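Local structure of extracellular solute-binding protein family 1 (Alicyclobacillus acidocaldarius subsp. acidocaldarius, 4OVJ) at residues A[374-387]-A[401-415]. The protein probably binds a solute outside the cell and delivers it to a membrane transporter, as extracellular solute-binding proteins of family 1 do. Sequence-based numbering, arbitrary orientation.
Sequences PQHDKEIDQDFANM and GAEQFMQEANDLLQN
F405 and I380 interlock at the middle of an antiparallel helix pair, a worked example of knobs-into-holes packing at an axis separation of 10.0 Å. The ring of F405 sits among I380, D383, F384 and M387. It reaches across because its CG is turned opposite the backbone N (chi1 164°), and F384 turns an edge toward its face, the planes 78° apart and CD1 of F384 3.7 Å from CZ of F405. In return, I380 fills a hole between F405, A409, L412 and L413; its two branches diverge, CG2 lying 3.6 Å from CZ of F405 while CD1 meets CD2 of L413 at 3.7 Å. At one end, CE of selenomethionine M387 packs against CB of F405. At the other, the N-cap residue H376 lays its imidazole over L412, whose CD1 stands 3.8 Å from the ring centroid, only 7° off the normal, in a CH-pi contact; CG of Q375 covers the opposite face. Exchanging H376 for an alanine removes the imidazole, and is likely to leave CD1 of L412 without a face to rest on and to open a gap beside the start of helix 377-392. W185 of helix 185-194 meets both phenylalanine rings, while L214 of helix 211-226 and L207 of strand 207-208 also pack on the pair. No hydrogen bond crosses the interface, and the acceptors D383 OD2 and E408 OE1 lie 3.3 Å apart, so cohesion rests on apolar and aromatic fit, probably against some carboxylate repulsion.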
ATOM      1  N   PRO A 374      12.610  -9.674   4.247  1.00 16.96           N
ATOM      2  CA  PRO A 374      13.113 -10.612   5.264  1.00 18.86           C
ATOM      3  C   PRO A 374      12.578 -10.295   6.660  1.00 21.45           C
ATOM      4  O   PRO A 374      12.025  -9.220   6.886  1.00 20.47           O
ATOM      5  CB  PRO A 374      14.622 -10.415   5.205  1.00 21.11           C
ATOM      6  CG  PRO A 374      14.802  -9.009   4.726  1.00 19.71           C
ATOM      7  CD  PRO A 374      13.648  -8.718   3.811  1.00 17.79           C
ATOM      8  N   GLN A 375      12.779 -11.237   7.580  0.50 23.52           N
ATOM      9  CA  GLN A 375      12.213 -11.184   8.932  0.50 27.02           C
ATOM     10  C   GLN A 375      12.649  -9.966   9.748  0.50 25.31           C
ATOM     11  O   GLN A 375      11.894  -9.475  10.589  0.50 28.02           O
ATOM     12  CB  GLN A 375      12.579 -12.464   9.695  0.50 29.68           C
ATOM     13  CG  GLN A 375      14.062 -12.610   9.999  0.50 32.77           C
ATOM     14  CD  GLN A 375      14.377 -13.858  10.802  0.50 36.11           C
ATOM     15  OE1 GLN A 375      13.488 -14.487  11.370  0.50 34.49           O
ATOM     16  NE2 GLN A 375      15.651 -14.220  10.851  0.50 39.80           N
ATOM     17  N   HIS A 376      13.858  -9.477   9.486  1.00 23.41           N
ATOM     18  CA  HIS A 376      14.430  -8.346  10.233  1.00 23.62           C
ATOM     19  C   HIS A 376      13.942  -6.964   9.756  1.00 20.47           C
ATOM     20  O   HIS A 376      14.436  -5.946  10.235  1.00 18.71           O
ATOM     21  CB  HIS A 376      15.965  -8.391  10.162  1.00 27.63           C
ATOM     22  CG  HIS A 376      16.573  -9.582  10.843  1.00 35.51           C
ATOM     23  ND1 HIS A 376      16.327  -9.892  12.164  1.00 41.25           N
ATOM     24  CD2 HIS A 376      17.432 -10.525  10.389  1.00 39.09           C
ATOM     25  CE1 HIS A 376      16.998 -10.983  12.491  1.00 46.42           C
ATOM     26  NE2 HIS A 376      17.679 -11.386  11.431  1.00 45.46           N
ATOM     27  N   ASP A 377      12.986  -6.915   8.828  1.00 18.93           N
ATOM     28  CA  ASP A 377      12.538  -5.637   8.249  1.00 18.48           C
ATOM     29  C   ASP A 377      12.079  -4.598   9.265  1.00 19.29           C
ATOM     30  O   ASP A 377      12.402  -3.420   9.125  1.00 16.95           O
ATOM     31  CB  ASP A 377      11.420  -5.861   7.224  1.00 18.69           C
ATOM     32  CG  ASP A 377      10.980  -4.571   6.543  1.00 17.38           C
ATOM     33  OD1 ASP A 377      11.760  -3.991   5.762  1.00 15.33           O
ATOM     34  OD2 ASP A 377       9.852  -4.118   6.814  1.00 20.27           O
ATOM     35  N   LYS A 378      11.317  -5.027  10.274  1.00 22.46           N
ATOM     36  CA  LYS A 378      10.811  -4.104  11.282  1.00 22.54           C
ATOM     37  C   LYS A 378      11.961  -3.401  12.021  1.00 21.58           C
ATOM     38  O   LYS A 378      11.942  -2.178  12.180  1.00 21.75           O
ATOM     39  CB  LYS A 378       9.878  -4.828  12.257  1.00 26.23           C
ATOM     40  CG  LYS A 378       9.118  -3.890  13.183  1.00 34.57           C
ATOM     41  CD  LYS A 378       7.870  -4.552  13.757  1.00 42.28           C
ATOM     42  CE  LYS A 378       7.088  -3.599  14.650  1.00 47.35           C
ATOM     43  NZ  LYS A 378       7.777  -3.356  15.948  1.00 48.86           N
ATOM     44  N   GLU A 379      12.966  -4.168  12.435  1.00 19.14           N
ATOM     45  CA  GLU A 379      14.141  -3.615  13.116  1.00 20.28           C
ATOM     46  C   GLU A 379      14.934  -2.696  12.195  1.00 17.88           C
ATOM     47  O   GLU A 379      15.334  -1.605  12.596  1.00 18.41           O
ATOM     48  CB  GLU A 379      15.051  -4.732  13.647  1.00 23.67           C
ATOM     49  CG  GLU A 379      16.288  -4.198  14.361  1.00 26.89           C
ATOM     50  CD  GLU A 379      17.067  -5.247  15.141  1.00 33.72           C
ATOM     51  OE1 GLU A 379      16.691  -6.441  15.119  1.00 35.07           O
ATOM     52  OE2 GLU A 379      18.071  -4.863  15.786  1.00 39.50           O
ATOM     53  N   ILE A 380      15.157  -3.145  10.964  1.00 17.33           N
ATOM     54  CA  ILE A 380      15.902  -2.366   9.965  1.00 14.88           C
ATOM     55  C   ILE A 380      15.195  -1.041   9.668  1.00 13.98           C
ATOM     56  O   ILE A 380      15.828   0.003   9.591  1.00 14.92           O
ATOM     57  CB  ILE A 380      16.140  -3.184   8.678  1.00 15.09           C
ATOM     58  CG1 ILE A 380      17.102  -4.335   8.995  1.00 16.90           C
ATOM     59  CG2 ILE A 380      16.733  -2.303   7.584  1.00 14.87           C
ATOM     60  CD1 ILE A 380      17.362  -5.291   7.863  1.00 18.07           C
ATOM     61  N   ASP A 381      13.882  -1.099   9.517  1.00 14.96           N
ATOM     62  CA  ASP A 381      13.052   0.098   9.321  1.00 15.08           C
ATOM     63  C   ASP A 381      13.266   1.088  10.478  1.00 16.73           C
ATOM     64  O   ASP A 381      13.475   2.290  10.260  1.00 15.70           O
ATOM     65  CB  ASP A 381      11.590  -0.345   9.216  1.00 17.25           C
ATOM     66  CG  ASP A 381      10.637   0.776   8.862  1.00 18.27           C
ATOM     67  OD1 ASP A 381      10.742   1.881   9.417  1.00 22.86           O
ATOM     68  OD2 ASP A 381       9.724   0.529   8.049  1.00 25.48           O
ATOM     69  N   GLN A 382      13.239   0.572  11.704  1.00 16.15           N
ATOM     70  CA  GLN A 382      13.456   1.412  12.877  1.00 17.79           C
ATOM     71  C   GLN A 382      14.869   1.986  12.880  1.00 16.48           C
ATOM     72  O   GLN A 382      15.041   3.170  13.166  1.00 18.64           O
ATOM     73  CB  GLN A 382      13.145   0.664  14.186  1.00 20.30           C
ATOM     74  CG  GLN A 382      13.176   1.551  15.424  1.00 25.07           C
ATOM     75  CD  GLN A 382      12.189   2.713  15.348  1.00 28.05           C
ATOM     76  OE1 GLN A 382      10.982   2.504  15.301  1.00 34.91           O
ATOM     77  NE2 GLN A 382      12.702   3.944  15.336  1.00 31.27           N
ATOM     78  N   ASP A 383      15.873   1.160  12.562  1.00 17.28           N
ATOM     79  CA  ASP A 383      17.260   1.636  12.464  1.00 18.27           C
ATOM     80  C   ASP A 383      17.390   2.736  11.407  1.00 15.91           C
ATOM     81  O   ASP A 383      18.124   3.704  11.599  1.00 15.91           O
ATOM     82  CB  ASP A 383      18.246   0.505  12.138  1.00 19.33           C
ATOM     83  CG  ASP A 383      18.329  -0.552  13.230  1.00 25.55           C
ATOM     84  OD1 ASP A 383      18.017  -0.240  14.406  1.00 28.48           O
ATOM     85  OD2 ASP A 383      18.722  -1.706  12.912  1.00 30.48           O
ATOM     86  N   PHE A 384      16.681   2.587  10.289  1.00 14.05           N
ATOM     87  CA  PHE A 384      16.720   3.604   9.247  1.00 12.06           C
ATOM     88  C   PHE A 384      16.165   4.919   9.762  1.00 12.25           C
ATOM     89  O   PHE A 384      16.786   5.979   9.606  1.00 12.82           O
ATOM     90  CB  PHE A 384      15.953   3.138   8.022  1.00 10.73           C
ATOM     91  CG  PHE A 384      16.109   4.038   6.829  1.00 10.22           C
ATOM     92  CD1 PHE A 384      17.219   3.932   6.016  1.00 11.30           C
ATOM     93  CD2 PHE A 384      15.151   4.996   6.533  1.00  9.86           C
ATOM     94  CE1 PHE A 384      17.370   4.745   4.904  1.00 10.78           C
ATOM     95  CE2 PHE A 384      15.292   5.815   5.428  1.00  9.58           C
ATOM     96  CZ  PHE A 384      16.398   5.694   4.613  1.00 10.12           C
ATOM     97  N   ALA A 385      15.002   4.849  10.392  1.00 13.20           N
ATOM     98  CA  ALA A 385      14.373   6.042  10.963  1.00 14.17           C
ATOM     99  C   ALA A 385      15.312   6.728  11.967  1.00 14.72           C
ATOM    100  O   ALA A 385      15.442   7.945  11.981  1.00 14.81           O
ATOM    101  CB  ALA A 385      13.060   5.671  11.621  1.00 14.62           C
ATOM    102  N   ASN A 386      16.000   5.939  12.778  1.00 15.83           N
ATOM    103  CA  ASN A 386      16.920   6.504  13.765  1.00 16.34           C
ATOM    104  C   ASN A 386      18.112   7.186  13.083  1.00 15.29           C
ATOM    105  O   ASN A 386      18.561   8.258  13.509  1.00 15.40           O
ATOM    106  CB  ASN A 386      17.388   5.416  14.731  1.00 18.20           C
ATOM    107  CG  ASN A 386      16.273   4.920  15.646  1.00 21.23           C
ATOM    108  OD1 ASN A 386      15.210   5.521  15.742  1.00 26.54           O
ATOM    109  ND2 ASN A 386      16.522   3.816  16.324  1.00 24.08           N
HETATM  110  N   MSE A 387      18.606   6.582  12.001  1.00 14.83           N
HETATM  111  CA  MSE A 387      19.700   7.185  11.235  1.00 12.30           C
HETATM  112  C   MSE A 387      19.232   8.460  10.585  1.00 14.10           C
HETATM  113  O   MSE A 387      19.945   9.466  10.596  1.00 15.49           O
HETATM  114  CB  MSE A 387      20.240   6.203  10.209  1.00 15.24           C
HETATM  115  CG  MSE A 387      21.415   6.788   9.444  1.00 15.25           C
HETATM  116 SE   MSE A 387      20.783   7.727   7.816  0.70 13.71          SE
HETATM  117  CE  MSE A 387      20.213   6.147   6.852  1.00 14.60           C
ATOM    118  N   GLY A 401      25.965   8.506   8.040  1.00 18.36           N
ATOM    119  CA  GLY A 401      24.734   7.813   8.393  1.00 18.22           C
ATOM    120  C   GLY A 401      24.439   6.654   7.459  1.00 17.49           C
ATOM    121  O   GLY A 401      24.101   5.557   7.917  1.00 17.79           O
ATOM    122  N   ALA A 402      24.580   6.893   6.152  1.00 14.67           N
ATOM    123  CA  ALA A 402      24.382   5.842   5.159  1.00 14.38           C
ATOM    124  C   ALA A 402      25.327   4.668   5.425  1.00 16.96           C
ATOM    125  O   ALA A 402      24.872   3.529   5.506  1.00 15.88           O
ATOM    126  CB  ALA A 402      24.573   6.379   3.756  1.00 15.71           C
ATOM    127  N   GLU A 403      26.621   4.950   5.594  0.50 18.51           N
ATOM    128  CA  GLU A 403      27.606   3.889   5.835  0.50 21.37           C
ATOM    129  C   GLU A 403      27.309   3.082   7.080  0.50 20.32           C
ATOM    130  O   GLU A 403      27.346   1.853   7.059  0.50 21.93           O
ATOM    131  CB  GLU A 403      29.019   4.461   5.935  0.50 26.76           C
ATOM    132  CG  GLU A 403      29.677   4.509   4.582  0.50 30.44           C
ATOM    133  CD  GLU A 403      31.182   4.330   4.612  0.50 34.05           C
ATOM    134  OE1 GLU A 403      31.812   4.694   5.627  0.50 28.48           O
ATOM    135  OE2 GLU A 403      31.726   3.829   3.599  0.50 32.33           O
ATOM    136  N   GLN A 404      27.002   3.790   8.159  1.00 20.29           N
ATOM    137  CA  GLN A 404      26.723   3.173   9.446  1.00 23.20           C
ATOM    138  C   GLN A 404      25.464   2.313   9.380  1.00 21.70           C
ATOM    139  O   GLN A 404      25.472   1.151   9.798  1.00 24.44           O
ATOM    140  CB  GLN A 404      26.573   4.267  10.513  1.00 28.17           C
ATOM    141  CG  GLN A 404      26.436   3.755  11.934  1.00 33.89           C
ATOM    142  CD  GLN A 404      26.687   4.839  12.975  1.00 39.37           C
ATOM    143  OE1 GLN A 404      25.776   5.575  13.348  1.00 45.65           O
ATOM    144  NE2 GLN A 404      27.925   4.933  13.456  1.00 44.39           N
ATOM    145  N   PHE A 405      24.394   2.875   8.829  1.00 19.69           N
ATOM    146  CA  PHE A 405      23.135   2.147   8.709  1.00 17.64           C
ATOM    147  C   PHE A 405      23.277   0.873   7.876  1.00 16.37           C
ATOM    148  O   PHE A 405      22.737  -0.165   8.240  1.00 18.44           O
ATOM    149  CB  PHE A 405      22.013   3.014   8.116  1.00 15.79           C
ATOM    150  CG  PHE A 405      20.845   2.201   7.635  1.00 15.75           C
ATOM    151  CD1 PHE A 405      19.925   1.697   8.542  1.00 15.61           C
ATOM    152  CD2 PHE A 405      20.701   1.881   6.291  1.00 15.50           C
ATOM    153  CE1 PHE A 405      18.868   0.911   8.124  1.00 14.79           C
ATOM    154  CE2 PHE A 405      19.645   1.093   5.867  1.00 14.66           C
ATOM    155  CZ  PHE A 405      18.727   0.609   6.784  1.00 14.62           C
HETATM  156  N   MSE A 406      23.985   0.974   6.754  1.00 17.32           N
HETATM  157  CA  MSE A 406      24.111  -0.137   5.806  1.00 17.06           C
HETATM  158  C   MSE A 406      24.944  -1.247   6.374  1.00 17.87           C
HETATM  159  O   MSE A 406      24.602  -2.420   6.203  1.00 19.16           O
HETATM  160  CB  MSE A 406      24.720   0.348   4.502  1.00 17.87           C
HETATM  161  CG  MSE A 406      23.689   1.149   3.728  1.00 16.73           C
HETATM  162 SE   MSE A 406      24.465   1.826   2.066  1.00 19.46          SE
HETATM  163  CE  MSE A 406      24.477   0.087   1.130  1.00 20.45           C
ATOM    164  N   GLN A 407      26.034  -0.903   7.058  1.00 20.78           N
ATOM    165  CA  GLN A 407      26.882  -1.919   7.687  1.00 20.56           C
ATOM    166  C   GLN A 407      26.062  -2.686   8.726  1.00 20.80           C
ATOM    167  O   GLN A 407      26.082  -3.917   8.764  1.00 24.57           O
ATOM    168  CB  GLN A 407      28.099  -1.268   8.352  1.00 24.17           C
ATOM    169  CG  GLN A 407      29.104  -2.256   8.922  1.00 29.15           C
ATOM    170  CD  GLN A 407      30.134  -1.592   9.821  1.00 35.75           C
ATOM    171  OE1 GLN A 407      29.925  -0.485  10.336  1.00 37.85           O
ATOM    172  NE2 GLN A 407      31.254  -2.276  10.029  1.00 41.46           N
ATOM    173  N   GLU A 408      25.324  -1.943   9.544  1.00 20.55           N
ATOM    174  CA  GLU A 408      24.478  -2.518  10.587  1.00 23.46           C
ATOM    175  C   GLU A 408      23.420  -3.464  10.025  1.00 21.31           C
ATOM    176  O   GLU A 408      23.291  -4.603  10.488  1.00 25.12           O
ATOM    177  CB  GLU A 408      23.820  -1.396  11.395  1.00 27.25           C
ATOM    178  CG  GLU A 408      22.780  -1.849  12.408  1.00 35.38           C
ATOM    179  CD  GLU A 408      22.425  -0.776  13.435  1.00 41.20           C
ATOM    180  OE1 GLU A 408      21.614  -1.076  14.340  1.00 51.46           O
ATOM    181  OE2 GLU A 408      22.944   0.360  13.344  1.00 49.58           O
ATOM    182  N   ALA A 409      22.670  -2.984   9.032  1.00 19.29           N
ATOM    183  CA  ALA A 409      21.601  -3.753   8.417  1.00 18.84           C
ATOM    184  C   ALA A 409      22.145  -4.996   7.707  1.00 17.98           C
ATOM    185  O   ALA A 409      21.588  -6.076   7.855  1.00 20.81           O
ATOM    186  CB  ALA A 409      20.813  -2.880   7.443  1.00 19.76           C
ATOM    187  N   ASN A 410      23.229  -4.846   6.941  1.00 19.02           N
ATOM    188  CA  ASN A 410      23.823  -5.991   6.236  1.00 20.32           C
ATOM    189  C   ASN A 410      24.356  -7.042   7.199  1.00 21.18           C
ATOM    190  O   ASN A 410      24.245  -8.239   6.924  1.00 26.20           O
ATOM    191  CB  ASN A 410      24.913  -5.560   5.245  1.00 19.46           C
ATOM    192  CG  ASN A 410      24.346  -5.157   3.888  1.00 21.67           C
ATOM    193  OD1 ASN A 410      23.421  -5.790   3.378  1.00 22.51           O
ATOM    194  ND2 ASN A 410      24.918  -4.116   3.287  1.00 22.33           N
ATOM    195  N   ASP A 411      24.911  -6.603   8.326  1.00 24.86           N
ATOM    196  CA  ASP A 411      25.385  -7.527   9.375  1.00 28.56           C
ATOM    197  C   ASP A 411      24.226  -8.319   9.979  1.00 28.80           C
ATOM    198  O   ASP A 411      24.334  -9.526  10.208  1.00 28.37           O
ATOM    199  CB  ASP A 411      26.123  -6.772  10.499  1.00 30.79           C
ATOM    200  CG  ASP A 411      27.559  -6.400  10.127  1.00 39.39           C
ATOM    201  OD1 ASP A 411      28.081  -6.921   9.114  1.00 46.35           O
ATOM    202  OD2 ASP A 411      28.176  -5.589  10.863  1.00 44.05           O
ATOM    203  N   LEU A 412      23.123  -7.626  10.237  1.00 25.69           N
ATOM    204  CA  LEU A 412      21.912  -8.253  10.746  1.00 25.24           C
ATOM    205  C   LEU A 412      21.320  -9.249   9.739  1.00 25.87           C
ATOM    206  O   LEU A 412      20.930 -10.357  10.108  1.00 28.22           O
ATOM    207  CB  LEU A 412      20.890  -7.173  11.076  1.00 23.90           C
ATOM    208  CG  LEU A 412      19.565  -7.590  11.702  1.00 33.30           C
ATOM    209  CD1 LEU A 412      19.786  -8.428  12.950  1.00 35.84           C
ATOM    210  CD2 LEU A 412      18.759  -6.342  12.036  1.00 34.94           C
ATOM    211  N   LEU A 413      21.249  -8.861   8.469  1.00 23.35           N
ATOM    212  CA  LEU A 413      20.739  -9.770   7.450  1.00 22.14           C
ATOM    213  C   LEU A 413      21.610 -11.017   7.266  1.00 26.12           C
ATOM    214  O   LEU A 413      21.090 -12.075   6.935  1.00 28.45           O
ATOM    215  CB  LEU A 413      20.594  -9.054   6.118  1.00 20.43           C
ATOM    216  CG  LEU A 413      19.528  -7.961   6.099  1.00 19.99           C
ATOM    217  CD1 LEU A 413      19.651  -7.202   4.787  1.00 20.57           C
ATOM    218  CD2 LEU A 413      18.138  -8.536   6.278  1.00 20.90           C
ATOM    219  N   GLN A 414      22.922 -10.880   7.468  1.00 30.12           N
ATOM    220  CA  GLN A 414      23.868 -11.995   7.288  1.00 32.99           C
ATOM    221  C   GLN A 414      23.859 -12.935   8.502  1.00 38.65           C
ATOM    222  O   GLN A 414      24.134 -14.137   8.379  1.00 44.23           O
ATOM    223  CB  GLN A 414      25.285 -11.465   7.017  1.00 39.15           C
ATOM    224  CG  GLN A 414      26.149 -12.429   6.216  1.00 45.94           C
ATOM    225  CD  GLN A 414      27.621 -12.051   6.196  1.00 52.02           C
ATOM    226  OE1 GLN A 414      27.979 -10.873   6.270  1.00 62.46           O
ATOM    227  NE2 GLN A 414      28.484 -13.054   6.086  1.00 52.22           N
ATOM    228  N   ASN A 415      23.556 -12.377   9.672  1.00 39.04           N
ATOM    229  CA  ASN A 415      23.316 -13.174  10.876  1.00 39.53           C
ATOM    230  C   ASN A 415      21.828 -13.550  10.982  1.00 47.69           C
ATOM    231  O   ASN A 415      21.016 -12.824  11.570  1.00 55.30           O
ATOM    232  CB  ASN A 415      23.795 -12.415  12.126  1.00 41.92           C
ATOM    233  CG  ASN A 415      23.507 -13.163  13.427  1.00 42.28           C
ATOM    234  OD1 ASN A 415      22.854 -14.213  13.432  1.00 61.94           O
ATOM    235  ND2 ASN A 415      23.989 -12.619  14.540  1.00 46.55           N
TER